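EscJ (Escherichia coli, PDB 1YJ7) probably forms part of the membrane-associated platform on which the type III secretion system of enteropathogenic E. coli is assembled. Local coordinates at residues A19-N24 and I51-N56; N24-S29 and L40-A45. The protein carries 3 engineered substitutions. All blocks are in the same frame, centred on the assembly; numbering follows the deposited sequence. Where two conformers were deposited one is given.

Interaction 1 of 2, residues A19-N24 and I51-N56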
loop_
_atom_site.group_PDB
_atom_site.type_symbol
_atom_site.label_atom_id
_atom_site.label_comp_id
_atom_site.label_asym_id
_atom_site.label_seq_id
_atom_site.Cartn_x
_atom_site.Cartn_y
_atom_site.Cartn_z
ATOM N N ALA D 19 -19.847 -24.531 6.882
ATOM C CA ALA D 19 -20.638 -24.609 8.106
ATOM C C ALA D 19 -21.054 -23.231 8.630
ATOM O O ALA D 19 -22.188 -23.029 9.067
ATOM C CB ALA D 19 -19.877 -25.386 9.188
ATOM N N LEU D 20 -20.129 -22.274 8.585
ATOM C CA LEU D 20 -20.416 -20.931 9.042
ATOM C C LEU D 20 -21.557 -20.327 8.217
ATOM O O LEU D 20 -22.495 -19.738 8.770
ATOM C CB LEU D 20 -19.154 -20.063 8.960
ATOM C CG LEU D 20 -19.299 -18.557 9.181
ATOM C CD1 LEU D 20 -19.848 -18.258 10.592
ATOM C CD2 LEU D 20 -17.958 -17.918 8.959
ATOM N N LEU D 21 -21.475 -20.474 6.899
ATOM C CA LEU D 21 -22.480 -19.904 6.001
ATOM C C LEU D 21 -23.832 -20.596 6.179
ATOM O O LEU D 21 -24.865 -19.929 6.284
ATOM C CB LEU D 21 -22.018 -19.947 4.548
ATOM C CG LEU D 21 -20.858 -18.986 4.242
ATOM C CD1 LEU D 21 -20.352 -19.232 2.855
ATOM C CD2 LEU D 21 -21.271 -17.537 4.413
ATOM N N LEU D 22 -23.819 -21.926 6.263
ATOM C CA LEU D 22 -25.061 -22.693 6.442
ATOM C C LEU D 22 -25.757 -22.341 7.750
ATOM O O LEU D 22 -26.994 -22.263 7.803
ATOM C CB LEU D 22 -24.785 -24.194 6.377
ATOM C CG LEU D 22 -24.468 -24.770 5.009
ATOM C CD1 LEU D 22 -24.054 -26.223 5.146
ATOM C CD2 LEU D 22 -25.647 -24.637 4.043
ATOM N N SER D 23 -24.976 -22.059 8.788
ATOM C CA SER D 23 -25.533 -21.731 10.092
ATOM C C SER D 23 -26.181 -20.339 10.104
ATOM O O SER D 23 -26.954 -20.022 10.999
ATOM C CB SER D 23 -24.476 -21.851 11.183
ATOM O OG SER D 23 -23.566 -20.775 11.127
ATOM N N ASN D 24 -25.851 -19.527 9.100
ATOM C CA ASN D 24 -26.460 -18.217 8.882
ATOM C C ASN D 24 -27.502 -18.236 7.780
ATOM O O ASN D 24 -27.891 -17.183 7.251
ATOM C CB ASN D 24 -25.370 -17.194 8.537
ATOM C CG ASN D 24 -24.605 -16.751 9.745
ATOM O OD1 ASN D 24 -25.048 -15.867 10.469
ATOM N ND2 ASN D 24 -23.461 -17.376 9.999
ATOM N N ILE D 51 -20.056 -12.766 1.694
ATOM C CA ILE D 51 -18.771 -12.114 1.814
ATOM C C ILE D 51 -18.656 -11.333 3.136
ATOM O O ILE D 51 -17.574 -11.306 3.751
ATOM C CB ILE D 51 -18.535 -11.220 0.565
ATOM C CG1 ILE D 51 -18.390 -12.111 -0.678
ATOM C CG2 ILE D 51 -17.287 -10.349 0.740
ATOM C CD1 ILE D 51 -17.307 -13.164 -0.611
ATOM N N THR D 52 -19.747 -10.722 3.580
ATOM C CA THR D 52 -19.742 -9.987 4.856
ATOM C C THR D 52 -19.453 -10.958 6.007
ATOM O O THR D 52 -18.591 -10.703 6.848
ATOM C CB THR D 52 -21.071 -9.261 5.088
ATOM O OG1 THR D 52 -21.281 -8.282 4.049
ATOM C CG2 THR D 52 -21.050 -8.449 6.405
ATOM N N ILE D 53 -20.166 -12.076 6.014
ATOM C CA ILE D 53 -19.997 -13.097 7.047
ATOM C C ILE D 53 -18.586 -13.655 7.021
ATOM O O ILE D 53 -17.944 -13.767 8.066
ATOM C CB ILE D 53 -21.054 -14.245 6.877
ATOM C CG1 ILE D 53 -22.444 -13.731 7.226
ATOM C CG2 ILE D 53 -20.701 -15.452 7.796
ATOM C CD1 ILE D 53 -23.576 -14.598 6.697
ATOM N N LEU D 54 -18.069 -13.979 5.836
ATOM C CA LEU D 54 -16.715 -14.511 5.768
ATOM C C LEU D 54 -15.687 -13.465 6.200
ATOM O O LEU D 54 -14.778 -13.764 6.970
ATOM C CB LEU D 54 -16.388 -15.019 4.390
ATOM C CG LEU D 54 -17.232 -16.211 3.949
ATOM C CD1 LEU D 54 -16.884 -16.560 2.511
ATOM C CD2 LEU D 54 -17.058 -17.413 4.871
ATOM N N ASN D 55 -15.859 -12.249 5.726
ATOM C CA ASN D 55 -14.953 -11.152 6.107
ATOM C C ASN D 55 -14.919 -10.918 7.620
ATOM O O ASN D 55 -13.833 -10.833 8.211
ATOM C CB ASN D 55 -15.127 -9.937 5.193
ATOM C CG ASN D 55 -14.386 -10.137 3.842
ATOM O OD1 ASN D 55 -14.826 -10.906 2.977
ATOM N ND2 ASN D 55 -13.211 -9.512 3.705
ATOM N N ASN D 56 -16.102 -10.874 8.232
ATOM C CA ASN D 56 -16.239 -10.574 9.659
ATOM C C ASN D 56 -15.627 -11.685 10.512
ATOM O O ASN D 56 -15.253 -11.464 11.650
ATOM C CB ASN D 56 -17.698 -10.363 10.037
ATOM C CG ASN D 56 -18.268 -9.042 9.529
ATOM O OD1 ASN D 56 -17.581 -8.253 8.883
ATOM N ND2 ASN D 56 -19.541 -8.804 9.823
#
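I53 reaches from helix 47-56 into a notch formed by L20, L21 and N24 at the end of helix 11-23. CG2 sits 3.7 Å from L20 CG, and L21 CD2 approaches the same methyl to 4.0 Å. CG2 also comes near N24 ND2. CD1 points off at roughly a right angle to CG2 and packs on N24, 3.7 Å from N24 CB and close to N24 CG. The first torsion of I53 (chi1 -70°) turns CG2 anti to the backbone N, toward the leucines, and the extended chi2 (162°) carries CD1 on to N24. L20 and I53 lie alongside each other, pointing opposite ways. The side chains of N24 and I53 point toward one another. The next residue, L54, adds CD2, which touches L20 CD2 at 4.2 Å and also contacts L21 CG. Its side chain lies roughly perpendicular to that of L21.

The two helices belong to the small alpha/beta domain at the N-terminal end of the YscJ/FliF family protein, in which both pack on one face of a three-stranded antiparallel sheet. Their short segments run at 127° to each other, with axes 10.3 Å apart at closest approach.

Polar groups at the helix end position the N24 side chain. N24 ND2 donates to L20 O at 2.8 Å, with L20 O close to the amide plane of N24. S23 OG donates to the same oxygen at 2.8 Å from the opposite face of the carbonyl plane. Two side-chain bonds thus grip L20 O, and the N24 bond helps to fix the amide beside I53. Further out, L5 of strand 3-9 lies against L21 and L54, while V26 touches both L21 and I53. N57 and F59 pack on L20.

Interaction 2 of 2, residues N24-S29 and L40-A45; sequences NDVNVS and LSVAAA. Engineered in segment 40-45: A43 (natural residue Glu), A44 (natural residue Lys), A45 (natural residue Glu).
S29 and S41 join their backbones through a reciprocal pair of hydrogen bonds. S29 N donates to S41 O at 2.9 Å, and S41 N donates to S29 O at 3.0 Å. Both bonds are nearly straight, with N-H...O angles of 168° and 160°. This is an antiparallel hydrogen-bonded pair. A water bound to S41 OG at 2.8 Å also lies near S29 O.

The next pair, V28 with V42, is non-hydrogen-bonded. Here CA-H...O contacts carry the approach: V28 CA lies 3.3 Å from S41 O, and V42 CA lies 3.4 Å from N27 O. The two strands, 28-32 and 38-42, form a beta hairpin.

On the face bearing V28 and V42, the side chains meet mostly through methyl groups. The chi1 of V28, 44° for CG1, leaves CG2 anti to the backbone N, where it reaches L40 CD2 at 3.9 Å. V42 CG1 meets V26 CG1 at the same distance and also touches V28 CB. L21 of helix 11-23 and F47 of helix 47-56 lie on this side, against V28 and V42 respectively. At the margin, N27 ND2 approaches CB of the engineered A43.

Strand 3-9 bonds to the backbones of L40 and V42. The chemistry thus divides: backbone hydrogen bonds set the register, and the valines and L40 give the hairpin an apolar face toward the helices.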
loop_
_atom_site.group_PDB
_atom_site.type_symbol
_atom_site.label_atom_id
_atom_site.label_comp_id
_atom_site.label_asym_id
_atom_site.label_seq_id
_atom_site.Cartn_x
_atom_site.Cartn_y
_atom_site.Cartn_z
ATOM N N ASN D 24 -25.851 -19.527 9.100
ATOM C CA ASN D 24 -26.460 -18.217 8.882
ATOM C C ASN D 24 -27.502 -18.236 7.780
ATOM O O ASN D 24 -27.891 -17.183 7.251
ATOM C CB ASN D 24 -25.370 -17.194 8.537
ATOM C CG ASN D 24 -24.605 -16.751 9.745
ATOM O OD1 ASN D 24 -25.048 -15.867 10.469
ATOM N ND2 ASN D 24 -23.461 -17.376 9.999
ATOM N N ASP D 25 -27.942 -19.430 7.402
ATOM C CA ASP D 25 -29.004 -19.587 6.412
ATOM C C ASP D 25 -28.633 -19.023 5.036
ATOM O O ASP D 25 -29.478 -18.500 4.301
ATOM C CB ASP D 25 -30.293 -18.997 6.997
ATOM C CG ASP D 25 -30.588 -19.567 8.380
ATOM O OD1 ASP D 25 -30.522 -20.819 8.510
ATOM O OD2 ASP D 25 -30.832 -18.886 9.408
ATOM N N VAL D 26 -27.352 -19.137 4.697
ATOM C CA VAL D 26 -26.868 -18.845 3.362
ATOM C C VAL D 26 -26.782 -20.152 2.596
ATOM O O VAL D 26 -26.158 -21.090 3.060
ATOM C CB VAL D 26 -25.467 -18.189 3.392
ATOM C CG1 VAL D 26 -24.889 -18.055 1.970
ATOM C CG2 VAL D 26 -25.530 -16.862 4.085
ATOM N N ASN D 27 -27.368 -20.176 1.407
ATOM C CA ASN D 27 -27.357 -21.346 0.530
ATOM C C ASN D 27 -25.980 -21.468 -0.137
ATOM O O ASN D 27 -25.669 -20.770 -1.099
ATOM C CB ASN D 27 -28.519 -21.236 -0.493
ATOM C CG ASN D 27 -28.308 -22.054 -1.774
ATOM O OD1 ASN D 27 -27.583 -23.054 -1.799
ATOM N ND2 ASN D 27 -28.972 -21.626 -2.845
ATOM N N VAL D 28 -25.161 -22.374 0.375
ATOM C CA VAL D 28 -23.830 -22.588 -0.180
ATOM C C VAL D 28 -23.705 -24.006 -0.742
ATOM O O VAL D 28 -24.262 -24.964 -0.214
ATOM C CB VAL D 28 -22.697 -22.229 0.846
ATOM C CG1 VAL D 28 -22.996 -22.756 2.218
ATOM C CG2 VAL D 28 -21.322 -22.721 0.376
ATOM N N SER D 29 -23.002 -24.113 -1.851
ATOM C CA SER D 29 -22.722 -25.392 -2.467
ATOM C C SER D 29 -21.222 -25.589 -2.583
ATOM O O SER D 29 -20.460 -24.638 -2.769
ATOM C CB SER D 29 -23.403 -25.489 -3.829
ATOM O OG SER D 29 -22.930 -24.486 -4.692
ATOM N N LEU D 40 -16.287 -23.365 -3.072
ATOM C CA LEU D 40 -17.553 -22.916 -2.540
ATOM C C LEU D 40 -18.189 -21.865 -3.430
ATOM O O LEU D 40 -17.493 -20.996 -3.932
ATOM C CB LEU D 40 -17.381 -22.305 -1.141
ATOM C CG LEU D 40 -16.877 -23.249 -0.067
ATOM C CD1 LEU D 40 -16.716 -22.490 1.246
ATOM C CD2 LEU D 40 -17.808 -24.447 0.105
ATOM N N SER D 41 -19.505 -21.965 -3.601
ATOM C CA SER D 41 -20.323 -21.010 -4.351
ATOM C C SER D 41 -21.619 -20.731 -3.619
ATOM O O SER D 41 -22.043 -21.493 -2.763
ATOM C CB SER D 41 -20.640 -21.547 -5.759
ATOM O OG SER D 41 -19.482 -22.063 -6.378
ATOM N N VAL D 42 -22.258 -19.616 -3.940
ATOM C CA VAL D 42 -23.507 -19.234 -3.305
ATOM C C VAL D 42 -24.430 -18.656 -4.357
ATOM O O VAL D 42 -23.974 -18.228 -5.414
ATOM C CB VAL D 42 -23.292 -18.164 -2.204
ATOM C CG1 VAL D 42 -22.541 -18.756 -1.031
ATOM C CG2 VAL D 42 -22.550 -16.929 -2.792
ATOM N N ALA D 43 -25.724 -18.638 -4.063
ATOM C CA ALA D 43 -26.701 -17.925 -4.889
ATOM C C ALA D 43 -26.299 -16.465 -4.982
ATOM O O ALA D 43 -25.844 -15.891 -3.987
ATOM C CB ALA D 43 -28.090 -18.044 -4.279
ATOM N N ALA D 44 -26.464 -15.859 -6.165
ATOM C CA ALA D 44 -26.099 -14.459 -6.363
ATOM C C ALA D 44 -26.758 -13.527 -5.356
ATOM O O ALA D 44 -26.160 -12.548 -4.932
ATOM C CB ALA D 44 -26.439 -13.999 -7.808
ATOM N N ALA D 45 -27.991 -13.835 -4.971
ATOM C CA ALA D 45 -28.758 -12.985 -4.066
ATOM C C ALA D 45 -28.189 -13.025 -2.645
ATOM O O ALA D 45 -28.475 -12.152 -1.827
ATOM C CB ALA D 45 -30.224 -13.404 -4.068
HETATM O O HOH W 1 -19.064 -24.711 -5.734
#

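Overall arrangement
Interactions 1 and 2 have centres 9 Å apart and share N24. The chain passes from helix 11-23 through N24 to strand 28-32, turns back as strand 38-42, and enters helix 47-56. The hairpin contact therefore lies between the two halves of the helix contact in sequence. A Schellman motif with D25 at positive phi ends the first helix and turns the chain toward the sheet. V26 N probably bonds to L21 O there. V28 CG1 packs on L21 and L22, and V26 CG2 on I53. Helix pair and hairpin are thus joined by continuous apolar packing, buried at L21 and V26, in a single compact N-terminal domain.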